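PDB 3HWU: putative DNA-binding protein, which is of unknown function but carries a Plants and Prokaryotes Conserved (DUF296) domain, forms a trimer and may bind DNA. Local coordinates for residues 14-19 with 119-124; 28-33 with 88-93; 49-54 with 68-73; 72-77 with 94-99; 127-132 with 140-145. One frame throughout, in Å; residues are numbered along the deposited sequence. Where two conformers were deposited one is given.

Contact 1. Residues 14-19 with 119-124; sequences GYLMVL and EITVTV
G14-L19 and E119-V124 run antiparallel as adjoining strands of the large PCC-domain sheet, their axes 4.7 Å apart at closest and 163° between their directions, with Y15-V122 and M17-I120 as the hydrogen-bonded pairs. The bond from M17 N to I120 O measures 2.8 Å and is nearly straight, 170° at the hydrogen. Between these pairs the CA of L16 makes a CA-H...O contact with the same I120 O, which therefore meets both N-H and C-H donors. At the strand start G14 adopts backbone angles that call for glycine, and its CA makes a CA-H...O contact of 3.2 Å with V122 O. One face of the pair carries Y15, M17, I120 and V122. M17 and I120 lie side by side and point the same way; M17 has CG anti to the backbone N (chi1 176°) and bends only at its end, its selenium 4.1 Å from I120 CD1, on the side of the sheet that packs against helix 25-35, where L32 touches M17. The other face carries L16, V18, E119 and T121 and looks to a neighbouring subunit. There E119 is gripped by S80, H91 and R131 of the second subunit, the last through a salt bridge, so a buried carboxylate ties this strand to the trimer interface. Y15 slants against V124 at the far end, its CE2 3.7 Å from V124 CG2.

Contact 2. Residues 28-33 with 88-93; sequences NLEQLA and PSIHAH
P88 and I90 pack against the helix through E30, A33 and L29, the close-fitting half of a contact that has no direct hydrogen bond between its two segments. The ring of P88 abuts the helix, with CG 3.5 Å from E30 O, while its CB rests 4.0 Å from A33 CB. I90 reaches from the next inward-facing position of the strand: its CG1 meets E30 CG at 3.6 Å, and its CD1 touches L29 CB. E30 serves both neighbours with its aliphatic part, crossing P88 at about a right angle. This is a helix laid on a sheet, helix 25-35 on strand 87-97 of the antiparallel PCC-domain sheet, the axes 8.3 Å apart and 135° between their directions; F43 of strand 40-49 packs on both L29 and I90. The polar margin is looser. With CG anti to the carbonyl carbon (chi1 -67°) and the chain extended beyond it, E30 carries its carboxylate past the apolar patch to a water, which donates to OE2 at 2.7 Å. The same water accepts from I90 N at 2.8 Å and gives a weak bond to P88 O, so solvent bridges helix and strand where the side chains part. S89, between the two packing residues, points away from the helix.

Contact 3. Residues 49-54 with 68-73; sequences MSEATF and TYRNVE
T53 and T68 join their hydroxyls across an antiparallel beta hairpin, OG1 to OG1 at 2.8 Å, with A52-Y69 as the neighbouring hydrogen-bonded pair. The axes of strands 51-54 and 68-70 come within 4.6 Å. Each segment turns a corner, at S50 and N71: a G1 bulge, N71 and V72 facing M49, breaks this ladder, while S50 and E51 form a classic bulge against T112 of strand 103-114. At the corner N71 N bonds S50 O from above the carbonyl plane, 57° out of it, a slanting grip on an oxygen that also takes a proton from a water held by R70 NH1. Y69 can be followed outward. Its CB lies 3.9 Å from A52 O, the acceptor of its own backbone N-H. With CG anti to the carbonyl carbon (chi1 -63°), the ring is carried towards F54; CD1 comes 3.8 Å from F54 CD2 and lies near that ring's plane at its edge, and CE1 reaches the same F54 atom at 4.0 Å. The two rings thus meet rim to rim, planes at 72°, neither over the other's face, and F101 of the third subunit packs on both. On the same face V72 continues the apolar strip. Its CG2 sits between the backbone N and the carbonyl carbon, and there it approaches M49 CB at 4.2 Å.

Contact 4. Residues 72-77 with 94-99; sequences VEMANM and GTVTDG
V72 and V96 meet obliquely in an antiparallel hairpin between strands 72-84 and 87-97, interrupted by a classic beta bulge in which A75 and N76 both face T95. V72 CG2 comes 3.7 Å from V96 CB, and V72 CB lies 3.4 Å from T97 O. E73 and T97 form the hydrogen-bonded pair beside them, T97 N giving E73 O a bond of 2.8 Å. At the bulge T95 O receives weak bonds from both A75 N and N76 N, while T95 N returns a sound one to N76 O. A water links the polar ends of N76 and T95, 2.8 Å from N76 OD1 and 2.9 Å from T95 OG1. N76 OD1 also bonds T78 OG1 of its own chain; further partners come from the second subunit, whose T78 OG1 bonds N76 ND2 and whose H93 donates to M74 O. With OG1 between its backbone N and carbonyl carbon (chi1 64°), T97 turns its hydroxyl to G105 O of that subunit, and T97 OG1 lies 3.8 Å from E73 CB.

Contact 5. Residues 127-132 with 140-145; sequences QRLDRF and NVLGLP
F132 and L142 owe their positions here to different first torsions: F132 places CG between its backbone N and carbonyl carbon (chi1 67°), bringing its ring alongside V141, with G143 at the ring edge, whereas L142 sets CG anti to the backbone N (chi1 -175°), sending CD1 towards L129 and R131. Both belong to a small C-terminal beta hairpin, 131-134 with 139-142, beside the main sheet, to which R131 is joined by a backbone bond with W83. F132 and V141 are its hydrogen-bonded pair, and G143 N adds a bond of 2.9 Å to D130 O. The F132 ring points the same way as V141, with CZ 4.1 Å from V141 CB, and CE1 is 3.6 Å from G143 CA. On the other face L142 CD1 lies over one face of the R131 guanidinium and 3.9 Å from L129 CB, the two leucines crossing at about a right angle. The guanidinium is buried against the main sheet: NH2 bonds S80 OG and S89 O, which fastens the hairpin there. Beyond L142, a water spans D130 N and G143 O, and L129 CD2 rests 3.6 Å from that same G143 O.

Overall arrangement
Contacts 1 to 4 all reach one antiparallel sheet within the PCC-domain range, while contact 5 belongs to the small hairpin beside it that follows contact 1 along the chain. The span between the segments of contact 1 encloses contacts 2, 3 and 4. Contacts 3 and 4 are close neighbours, centres 8 Å apart, sharing V72 and E73; contact 2 shares strand 87-97 with contact 4, and touches contact 1 through helix 25-35, centres 11 Å apart. Contact 5 lies about 29 Å from contact 3, centre to centre, on opposite sides of the chain's centre, but R131 links it to S89 of contact 2. Each contact also meets another subunit, tying the sheet to the trimer.

Contact 1. Residues 14-19 with 119-124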
# COMPACT_ATOMS: atom_id res chain seq x y z
N GLY A 14 15.24 6.75 0.55
CA GLY A 14 15.04 6.78 -0.89
C GLY A 14 14.66 8.17 -1.35
O GLY A 14 15.48 9.11 -1.25
N TYR A 15 13.44 8.33 -1.89
CA TYR A 15 12.96 9.62 -2.37
C TYR A 15 11.48 9.75 -2.04
O TYR A 15 10.77 8.74 -1.87
CB TYR A 15 13.10 9.72 -3.91
CG TYR A 15 14.53 9.62 -4.35
CD1 TYR A 15 15.38 10.72 -4.28
CD2 TYR A 15 15.05 8.43 -4.80
CE1 TYR A 15 16.73 10.60 -4.66
CE2 TYR A 15 16.39 8.32 -5.18
CZ TYR A 15 17.21 9.39 -5.09
OH TYR A 15 18.54 9.23 -5.42
N LEU A 16 11.00 10.98 -2.01
CA LEU A 16 9.56 11.29 -2.01
C LEU A 16 9.33 12.14 -3.25
O LEU A 16 10.00 13.17 -3.45
CB LEU A 16 9.17 12.11 -0.76
CG LEU A 16 7.71 12.52 -0.68
CD1 LEU A 16 6.74 11.33 -0.52
CD2 LEU A 16 7.50 13.56 0.45
N MSE A 17 8.38 11.73 -4.07
CA MSE A 17 8.07 12.43 -5.30
C MSE A 17 6.64 13.00 -5.22
O MSE A 17 5.72 12.32 -4.77
CB MSE A 17 8.24 11.46 -6.47
CG MSE A 17 7.88 11.95 -7.85
SE MSE A 17 8.45 10.70 -9.25
CE MSE A 17 9.76 11.84 -9.79
N VAL A 18 6.46 14.27 -5.65
CA VAL A 18 5.14 14.89 -5.74
C VAL A 18 4.97 15.35 -7.19
O VAL A 18 5.56 16.33 -7.63
CB VAL A 18 4.89 16.05 -4.74
CG1 VAL A 18 3.47 16.63 -4.96
CG2 VAL A 18 5.08 15.59 -3.30
N LEU A 19 4.18 14.59 -7.94
CA LEU A 19 3.86 14.89 -9.32
C LEU A 19 2.61 15.75 -9.37
O LEU A 19 1.81 15.78 -8.44
CB LEU A 19 3.71 13.60 -10.13
CG LEU A 19 4.91 12.65 -10.10
CD1 LEU A 19 4.59 11.41 -10.99
CD2 LEU A 19 6.20 13.31 -10.61
N GLU A 119 1.52 11.61 -4.86
CA GLU A 119 2.57 11.46 -3.87
C GLU A 119 3.12 10.05 -3.98
O GLU A 119 2.34 9.10 -3.95
CB GLU A 119 2.05 11.68 -2.46
CG GLU A 119 1.45 13.06 -2.22
CD GLU A 119 0.76 13.22 -0.88
OE1 GLU A 119 0.82 12.29 -0.06
OE2 GLU A 119 0.18 14.30 -0.66
N ILE A 120 4.44 9.90 -4.14
CA ILE A 120 5.06 8.60 -4.33
C ILE A 120 6.22 8.45 -3.36
O ILE A 120 7.17 9.26 -3.40
CB ILE A 120 5.55 8.35 -5.78
CG1 ILE A 120 4.48 8.70 -6.81
CG2 ILE A 120 6.02 6.88 -5.92
CD1 ILE A 120 4.99 8.75 -8.26
N THR A 121 6.19 7.39 -2.56
CA THR A 121 7.22 7.10 -1.56
C THR A 121 8.11 5.98 -2.11
O THR A 121 7.60 4.86 -2.32
CB THR A 121 6.54 6.64 -0.25
OG1 THR A 121 5.69 7.71 0.15
CG2 THR A 121 7.57 6.28 0.79
N VAL A 122 9.39 6.28 -2.39
CA VAL A 122 10.29 5.37 -3.08
C VAL A 122 11.38 4.91 -2.10
O VAL A 122 12.06 5.75 -1.46
CB VAL A 122 10.95 6.06 -4.29
CG1 VAL A 122 11.87 5.07 -5.06
CG2 VAL A 122 9.91 6.67 -5.25
N THR A 123 11.52 3.61 -1.92
CA THR A 123 12.55 3.00 -1.07
C THR A 123 13.62 2.41 -1.99
O THR A 123 13.33 1.51 -2.77
CB THR A 123 11.96 1.92 -0.20
OG1 THR A 123 10.88 2.48 0.55
CG2 THR A 123 12.98 1.32 0.75
N VAL A 124 14.85 2.94 -1.93
CA VAL A 124 15.92 2.61 -2.87
C VAL A 124 16.88 1.59 -2.29
O VAL A 124 17.29 1.68 -1.15
CB VAL A 124 16.70 3.88 -3.25
CG1 VAL A 124 17.91 3.57 -4.16
CG2 VAL A 124 15.78 4.86 -3.99

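Contact 2. Residues 28-33 with 88-93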
# COMPACT_ATOMS: atom_id res chain seq x y z
N ASN A 28 7.48 9.46 -15.35
CA ASN A 28 8.26 10.24 -14.40
C ASN A 28 9.08 9.32 -13.47
O ASN A 28 10.18 9.67 -13.08
CB ASN A 28 7.36 11.18 -13.60
CG ASN A 28 7.19 12.53 -14.26
OD1 ASN A 28 8.00 13.43 -14.00
ND2 ASN A 28 6.18 12.70 -15.08
N LEU A 29 8.54 8.16 -13.11
CA LEU A 29 9.33 7.17 -12.34
C LEU A 29 10.51 6.61 -13.15
O LEU A 29 11.60 6.41 -12.61
CB LEU A 29 8.42 6.04 -11.86
CG LEU A 29 7.55 6.43 -10.66
CD1 LEU A 29 6.38 5.43 -10.51
CD2 LEU A 29 8.39 6.52 -9.36
N GLU A 30 10.28 6.35 -14.44
CA GLU A 30 11.39 6.00 -15.33
C GLU A 30 12.45 7.07 -15.34
O GLU A 30 13.66 6.77 -15.28
CB GLU A 30 10.88 5.78 -16.74
CG GLU A 30 9.97 4.54 -16.90
CD GLU A 30 9.18 4.45 -18.21
OE1 GLU A 30 9.18 5.41 -19.00
OE2 GLU A 30 8.53 3.40 -18.40
N GLN A 31 12.03 8.34 -15.46
CA GLN A 31 13.01 9.42 -15.46
C GLN A 31 13.76 9.55 -14.12
O GLN A 31 14.97 9.86 -14.11
CB GLN A 31 12.32 10.74 -15.83
CG GLN A 31 13.34 11.84 -16.13
CD GLN A 31 14.14 11.54 -17.36
OE1 GLN A 31 13.59 11.04 -18.36
NE2 GLN A 31 15.45 11.81 -17.31
N LEU A 32 13.08 9.36 -12.99
CA LEU A 32 13.77 9.36 -11.72
C LEU A 32 14.84 8.25 -11.69
O LEU A 32 15.96 8.44 -11.20
CB LEU A 32 12.75 9.15 -10.59
CG LEU A 32 13.34 9.14 -9.17
CD1 LEU A 32 13.75 10.49 -8.68
CD2 LEU A 32 12.32 8.52 -8.18
N ALA A 33 14.46 7.07 -12.17
CA ALA A 33 15.41 5.94 -12.21
C ALA A 33 16.67 6.29 -13.01
O ALA A 33 17.80 5.99 -12.60
CB ALA A 33 14.71 4.67 -12.77
N PRO A 88 14.80 1.63 -17.82
CA PRO A 88 14.01 1.39 -16.62
C PRO A 88 12.78 0.57 -16.92
O PRO A 88 12.14 0.76 -17.95
CB PRO A 88 13.64 2.79 -16.13
CG PRO A 88 14.32 3.72 -16.96
CD PRO A 88 14.90 3.05 -18.15
N SER A 89 12.45 -0.30 -15.98
CA SER A 89 11.34 -1.23 -16.10
C SER A 89 10.49 -1.14 -14.86
O SER A 89 10.87 -1.63 -13.79
CB SER A 89 11.85 -2.65 -16.29
OG SER A 89 10.81 -3.59 -16.37
N ILE A 90 9.41 -0.35 -14.97
CA ILE A 90 8.53 -0.07 -13.82
C ILE A 90 7.43 -1.14 -13.83
O ILE A 90 6.80 -1.43 -14.85
CB ILE A 90 7.90 1.35 -13.91
CG1 ILE A 90 8.92 2.46 -14.11
CG2 ILE A 90 7.07 1.68 -12.69
CD1 ILE A 90 10.01 2.53 -13.09
N HIS A 91 7.16 -1.73 -12.69
CA HIS A 91 6.10 -2.71 -12.49
C HIS A 91 5.20 -2.12 -11.44
O HIS A 91 5.60 -1.98 -10.27
CB HIS A 91 6.67 -4.04 -12.01
CG HIS A 91 5.65 -5.09 -11.83
ND1 HIS A 91 5.87 -6.24 -11.10
CD2 HIS A 91 4.39 -5.18 -12.31
CE1 HIS A 91 4.79 -7.00 -11.17
NE2 HIS A 91 3.88 -6.38 -11.90
N ALA A 92 4.00 -1.72 -11.82
CA ALA A 92 3.13 -1.03 -10.89
C ALA A 92 1.70 -1.58 -11.01
O ALA A 92 1.20 -1.82 -12.11
CB ALA A 92 3.11 0.50 -11.16
N HIS A 93 1.04 -1.66 -9.86
CA HIS A 93 -0.39 -1.94 -9.77
C HIS A 93 -1.06 -0.75 -9.10
O HIS A 93 -0.44 -0.01 -8.31
CB HIS A 93 -0.67 -3.22 -8.98
CG HIS A 93 -0.21 -4.49 -9.63
ND1 HIS A 93 -0.53 -5.72 -9.12
CD2 HIS A 93 0.53 -4.73 -10.74
CE1 HIS A 93 -0.07 -6.66 -9.93
NE2 HIS A 93 0.55 -6.09 -10.93
O HOH W 1 8.75 0.84 -17.47

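Contact 3. Residues 49-54 with 68-73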
# COMPACT_ATOMS: atom_id res chain seq x y z
N MSE A 49 -6.12 11.07 -10.78
CA MSE A 49 -5.74 10.83 -12.18
C MSE A 49 -6.79 11.29 -13.18
O MSE A 49 -7.96 10.95 -13.06
CB MSE A 49 -5.51 9.36 -12.39
CG MSE A 49 -4.45 8.74 -11.47
SE MSE A 49 -2.72 9.54 -11.65
CE MSE A 49 -2.19 9.32 -9.83
N SER A 50 -6.39 12.06 -14.18
CA SER A 50 -7.29 12.31 -15.31
C SER A 50 -7.54 11.04 -16.12
O SER A 50 -8.64 10.83 -16.65
CB SER A 50 -6.74 13.39 -16.20
OG SER A 50 -5.42 13.11 -16.62
N GLU A 51 -6.55 10.17 -16.19
CA GLU A 51 -6.79 8.86 -16.76
C GLU A 51 -5.82 7.86 -16.17
O GLU A 51 -4.70 8.19 -15.84
CB GLU A 51 -6.69 8.87 -18.26
CG GLU A 51 -5.43 9.42 -18.75
CD GLU A 51 -5.35 9.39 -20.27
OE1 GLU A 51 -4.96 8.34 -20.83
OE2 GLU A 51 -5.68 10.42 -20.89
N ALA A 52 -6.33 6.64 -16.04
CA ALA A 52 -5.56 5.50 -15.56
C ALA A 52 -5.97 4.32 -16.44
O ALA A 52 -7.14 3.97 -16.50
CB ALA A 52 -5.83 5.23 -14.09
N THR A 53 -4.98 3.67 -17.03
CA THR A 53 -5.18 2.53 -17.93
C THR A 53 -4.54 1.29 -17.33
O THR A 53 -3.36 1.30 -17.00
CB THR A 53 -4.63 2.82 -19.33
OG1 THR A 53 -5.26 3.99 -19.85
CG2 THR A 53 -4.84 1.64 -20.28
N PHE A 54 -5.34 0.25 -17.19
CA PHE A 54 -4.93 -1.03 -16.67
C PHE A 54 -4.95 -2.06 -17.80
O PHE A 54 -5.60 -1.87 -18.83
CB PHE A 54 -5.92 -1.44 -15.58
CG PHE A 54 -5.93 -0.46 -14.43
CD1 PHE A 54 -5.03 -0.62 -13.39
CD2 PHE A 54 -6.78 0.64 -14.42
CE1 PHE A 54 -5.01 0.25 -12.35
CE2 PHE A 54 -6.75 1.52 -13.35
CZ PHE A 54 -5.84 1.32 -12.33
N THR A 68 -9.53 1.82 -19.56
CA THR A 68 -9.20 3.16 -19.10
C THR A 68 -10.30 3.75 -18.25
O THR A 68 -11.52 3.70 -18.60
CB THR A 68 -8.92 4.09 -20.29
OG1 THR A 68 -7.77 3.61 -20.99
CG2 THR A 68 -8.62 5.52 -19.84
N TYR A 69 -9.88 4.30 -17.12
CA TYR A 69 -10.74 5.06 -16.23
C TYR A 69 -10.34 6.51 -16.25
O TYR A 69 -9.18 6.83 -16.35
CB TYR A 69 -10.64 4.52 -14.80
CG TYR A 69 -11.12 3.11 -14.65
CD1 TYR A 69 -10.29 2.04 -14.92
CD2 TYR A 69 -12.41 2.83 -14.32
CE1 TYR A 69 -10.78 0.76 -14.81
CE2 TYR A 69 -12.89 1.56 -14.23
CZ TYR A 69 -12.07 0.51 -14.47
OH TYR A 69 -12.59 -0.78 -14.35
N ARG A 70 -11.31 7.40 -16.17
CA ARG A 70 -11.11 8.83 -16.21
C ARG A 70 -11.52 9.53 -14.93
O ARG A 70 -12.55 9.19 -14.35
CB ARG A 70 -11.88 9.48 -17.41
CG ARG A 70 -11.50 8.84 -18.73
CD ARG A 70 -12.30 9.44 -19.87
NE ARG A 70 -11.97 8.84 -21.15
CZ ARG A 70 -10.87 9.15 -21.82
NH1 ARG A 70 -10.00 9.98 -21.30
NH2 ARG A 70 -10.64 8.63 -23.02
N ASN A 71 -10.77 10.55 -14.54
CA ASN A 71 -11.09 11.41 -13.39
C ASN A 71 -11.40 10.58 -12.13
O ASN A 71 -12.51 10.56 -11.58
CB ASN A 71 -12.19 12.39 -13.76
CG ASN A 71 -11.68 13.48 -14.70
OD1 ASN A 71 -10.51 13.78 -14.73
ND2 ASN A 71 -12.57 14.07 -15.47
N VAL A 72 -10.37 9.85 -11.70
CA VAL A 72 -10.48 8.90 -10.60
C VAL A 72 -9.46 9.18 -9.50
O VAL A 72 -8.33 9.62 -9.76
CB VAL A 72 -10.31 7.43 -11.04
CG1 VAL A 72 -11.55 6.95 -11.79
CG2 VAL A 72 -9.04 7.21 -11.84
N GLU A 73 -9.87 8.98 -8.26
CA GLU A 73 -8.92 8.93 -7.14
C GLU A 73 -8.15 7.63 -7.20
O GLU A 73 -8.74 6.58 -7.43
CB GLU A 73 -9.65 9.04 -5.80
CG GLU A 73 -10.25 10.45 -5.51
CD GLU A 73 -9.22 11.51 -5.15
OE1 GLU A 73 -8.02 11.27 -5.28
OE2 GLU A 73 -9.64 12.60 -4.70
O HOH W 2 -9.77 11.88 -18.99

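Contact 4. Residues 72-77 with 94-99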
# COMPACT_ATOMS: atom_id res chain seq x y z
N VAL A 72 -10.37 9.85 -11.70
CA VAL A 72 -10.48 8.90 -10.60
C VAL A 72 -9.46 9.18 -9.50
O VAL A 72 -8.33 9.62 -9.76
CB VAL A 72 -10.31 7.43 -11.04
CG1 VAL A 72 -11.55 6.95 -11.79
CG2 VAL A 72 -9.04 7.21 -11.84
N GLU A 73 -9.87 8.98 -8.26
CA GLU A 73 -8.92 8.93 -7.14
C GLU A 73 -8.15 7.63 -7.20
O GLU A 73 -8.74 6.58 -7.43
CB GLU A 73 -9.65 9.04 -5.80
CG GLU A 73 -10.25 10.45 -5.51
CD GLU A 73 -9.22 11.51 -5.15
OE1 GLU A 73 -8.02 11.27 -5.28
OE2 GLU A 73 -9.64 12.60 -4.70
N MSE A 74 -6.84 7.69 -7.04
CA MSE A 74 -6.02 6.51 -6.91
C MSE A 74 -5.77 6.22 -5.44
O MSE A 74 -5.03 6.93 -4.75
CB MSE A 74 -4.71 6.68 -7.64
CG MSE A 74 -3.91 5.39 -7.66
SE MSE A 74 -2.37 5.41 -8.74
CE MSE A 74 -1.25 6.58 -7.54
N ALA A 75 -6.54 5.25 -4.95
CA ALA A 75 -6.53 4.90 -3.54
C ALA A 75 -5.20 4.29 -3.09
O ALA A 75 -4.78 4.45 -1.96
CB ALA A 75 -7.71 3.93 -3.22
N ASN A 76 -4.52 3.61 -4.03
CA ASN A 76 -3.16 3.11 -3.79
C ASN A 76 -2.52 2.75 -5.09
O ASN A 76 -3.20 2.28 -5.98
CB ASN A 76 -3.21 1.85 -2.88
CG ASN A 76 -1.85 1.16 -2.84
OD1 ASN A 76 -1.59 0.27 -3.68
ND2 ASN A 76 -0.95 1.56 -1.89
N MSE A 77 -1.22 2.98 -5.15
CA MSE A 77 -0.35 2.35 -6.12
C MSE A 77 0.76 1.64 -5.35
O MSE A 77 1.23 2.18 -4.34
CB MSE A 77 0.28 3.44 -7.00
CG MSE A 77 1.28 2.92 -8.05
SE MSE A 77 1.82 4.29 -9.35
CE MSE A 77 2.78 5.47 -8.18
N GLY A 94 -2.37 -0.60 -9.31
CA GLY A 94 -3.12 0.43 -8.66
C GLY A 94 -4.57 0.06 -8.42
O GLY A 94 -5.09 -0.84 -9.04
N THR A 95 -5.20 0.86 -7.57
CA THR A 95 -6.59 0.76 -7.18
C THR A 95 -7.17 2.19 -7.33
O THR A 95 -6.63 3.13 -6.74
CB THR A 95 -6.72 0.33 -5.67
OG1 THR A 95 -5.94 -0.89 -5.45
CG2 THR A 95 -8.11 0.17 -5.25
N VAL A 96 -8.22 2.35 -8.13
CA VAL A 96 -8.86 3.65 -8.42
C VAL A 96 -10.34 3.59 -8.08
O VAL A 96 -10.95 2.52 -8.12
CB VAL A 96 -8.65 4.12 -9.88
CG1 VAL A 96 -7.15 4.37 -10.17
CG2 VAL A 96 -9.22 3.14 -10.92
N THR A 97 -10.89 4.74 -7.74
CA THR A 97 -12.29 4.86 -7.38
C THR A 97 -12.84 6.17 -7.96
O THR A 97 -12.09 7.14 -8.16
CB THR A 97 -12.50 4.86 -5.85
OG1 THR A 97 -11.88 6.02 -5.29
CG2 THR A 97 -11.93 3.59 -5.18
N ASP A 98 -14.15 6.21 -8.17
CA ASP A 98 -14.79 7.40 -8.73
C ASP A 98 -15.89 7.88 -7.79
O ASP A 98 -15.90 7.60 -6.60
CB ASP A 98 -15.34 7.11 -10.13
CG ASP A 98 -16.50 6.12 -10.12
OD1 ASP A 98 -16.85 5.61 -9.03
OD2 ASP A 98 -16.99 5.80 -11.25
N GLY A 99 -16.85 8.64 -8.33
CA GLY A 99 -17.92 9.15 -7.50
C GLY A 99 -18.93 8.12 -7.01
O GLY A 99 -19.77 8.45 -6.20
O HOH W 3 -3.07 -0.87 -5.77

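Contact 5. Residues 127-132 with 140-145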
# COMPACT_ATOMS: atom_id res chain seq x y z
N GLN A 127 21.33 -2.73 -4.80
CA GLN A 127 21.51 -3.76 -5.82
C GLN A 127 20.84 -3.42 -7.14
O GLN A 127 19.64 -3.15 -7.19
CB GLN A 127 20.93 -5.09 -5.32
CG GLN A 127 21.48 -5.61 -3.98
CD GLN A 127 20.65 -5.24 -2.79
OE1 GLN A 127 19.99 -4.21 -2.77
NE2 GLN A 127 20.68 -6.09 -1.75
N ARG A 128 21.60 -3.45 -8.24
CA ARG A 128 21.07 -3.28 -9.57
C ARG A 128 20.33 -4.55 -9.96
O ARG A 128 20.94 -5.62 -10.07
CB ARG A 128 22.22 -2.94 -10.55
CG ARG A 128 21.87 -2.87 -12.05
CD ARG A 128 21.20 -1.62 -12.48
NE ARG A 128 21.00 -1.79 -13.93
CZ ARG A 128 20.79 -0.82 -14.79
NH1 ARG A 128 20.79 0.42 -14.41
NH2 ARG A 128 20.61 -1.13 -16.09
N LEU A 129 19.01 -4.43 -10.23
CA LEU A 129 18.20 -5.59 -10.55
C LEU A 129 17.61 -5.49 -11.95
O LEU A 129 17.14 -4.42 -12.35
CB LEU A 129 17.06 -5.77 -9.54
CG LEU A 129 17.40 -5.92 -8.07
CD1 LEU A 129 16.08 -6.11 -7.25
CD2 LEU A 129 18.42 -7.02 -7.83
N ASP A 130 17.65 -6.59 -12.70
CA ASP A 130 16.92 -6.67 -13.96
C ASP A 130 15.69 -7.57 -13.82
O ASP A 130 15.60 -8.41 -12.91
CB ASP A 130 17.79 -7.18 -15.11
CG ASP A 130 18.73 -6.12 -15.64
OD1 ASP A 130 19.51 -5.56 -14.79
OD2 ASP A 130 18.67 -5.85 -16.88
N ARG A 131 14.74 -7.32 -14.69
CA ARG A 131 13.62 -8.21 -14.90
C ARG A 131 13.95 -9.09 -16.08
O ARG A 131 14.67 -8.66 -17.01
CB ARG A 131 12.38 -7.42 -15.27
CG ARG A 131 11.91 -6.49 -14.28
CD ARG A 131 10.37 -6.03 -14.49
NE ARG A 131 10.24 -4.84 -13.72
CZ ARG A 131 9.96 -4.84 -12.41
NH1 ARG A 131 9.58 -5.94 -11.78
NH2 ARG A 131 10.07 -3.71 -11.74
N PHE A 132 13.41 -10.29 -16.08
CA PHE A 132 13.69 -11.26 -17.16
C PHE A 132 12.40 -12.02 -17.40
O PHE A 132 11.57 -12.18 -16.51
CB PHE A 132 14.81 -12.26 -16.72
CG PHE A 132 14.40 -13.17 -15.58
CD1 PHE A 132 14.43 -12.69 -14.24
CD2 PHE A 132 13.91 -14.48 -15.80
CE1 PHE A 132 13.95 -13.47 -13.16
CE2 PHE A 132 13.48 -15.28 -14.73
CZ PHE A 132 13.50 -14.79 -13.42
N ASN A 140 7.34 -11.50 -17.36
CA ASN A 140 8.47 -10.83 -16.73
C ASN A 140 8.45 -11.02 -15.22
O ASN A 140 7.40 -10.82 -14.62
CB ASN A 140 8.47 -9.33 -17.04
CG ASN A 140 8.86 -9.03 -18.45
OD1 ASN A 140 8.13 -8.35 -19.18
ND2 ASN A 140 9.99 -9.55 -18.87
N VAL A 141 9.60 -11.34 -14.65
CA VAL A 141 9.75 -11.48 -13.21
C VAL A 141 11.01 -10.71 -12.79
O VAL A 141 12.01 -10.65 -13.52
CB VAL A 141 9.92 -12.97 -12.82
CG1 VAL A 141 10.27 -13.13 -11.36
CG2 VAL A 141 8.66 -13.79 -13.20
N LEU A 142 10.99 -10.15 -11.58
CA LEU A 142 12.13 -9.45 -11.02
C LEU A 142 13.19 -10.45 -10.57
O LEU A 142 12.91 -11.30 -9.76
CB LEU A 142 11.66 -8.60 -9.84
CG LEU A 142 12.67 -7.67 -9.16
CD1 LEU A 142 13.36 -6.73 -10.17
CD2 LEU A 142 11.97 -6.89 -8.03
N GLY A 143 14.39 -10.34 -11.12
CA GLY A 143 15.47 -11.22 -10.74
C GLY A 143 16.16 -10.71 -9.50
O GLY A 143 16.43 -9.53 -9.39
N LEU A 144 16.46 -11.60 -8.59
CA LEU A 144 17.23 -11.28 -7.38
C LEU A 144 18.61 -11.95 -7.46
O LEU A 144 18.75 -13.02 -8.10
CB LEU A 144 16.51 -11.83 -6.15
CG LEU A 144 15.14 -11.24 -5.80
CD1 LEU A 144 14.61 -11.81 -4.47
CD2 LEU A 144 15.18 -9.71 -5.70
N PRO A 145 19.63 -11.36 -6.79
CA PRO A 145 21.00 -11.90 -6.73
C PRO A 145 20.93 -13.31 -6.17
O PRO A 145 21.65 -14.18 -6.72
CB PRO A 145 21.70 -10.96 -5.75
CG PRO A 145 20.92 -9.76 -5.73
CD PRO A 145 19.51 -10.21 -5.88
O HOH W 4 18.69 -8.93 -11.22
O HOH W 5 8.32 -8.27 -12.87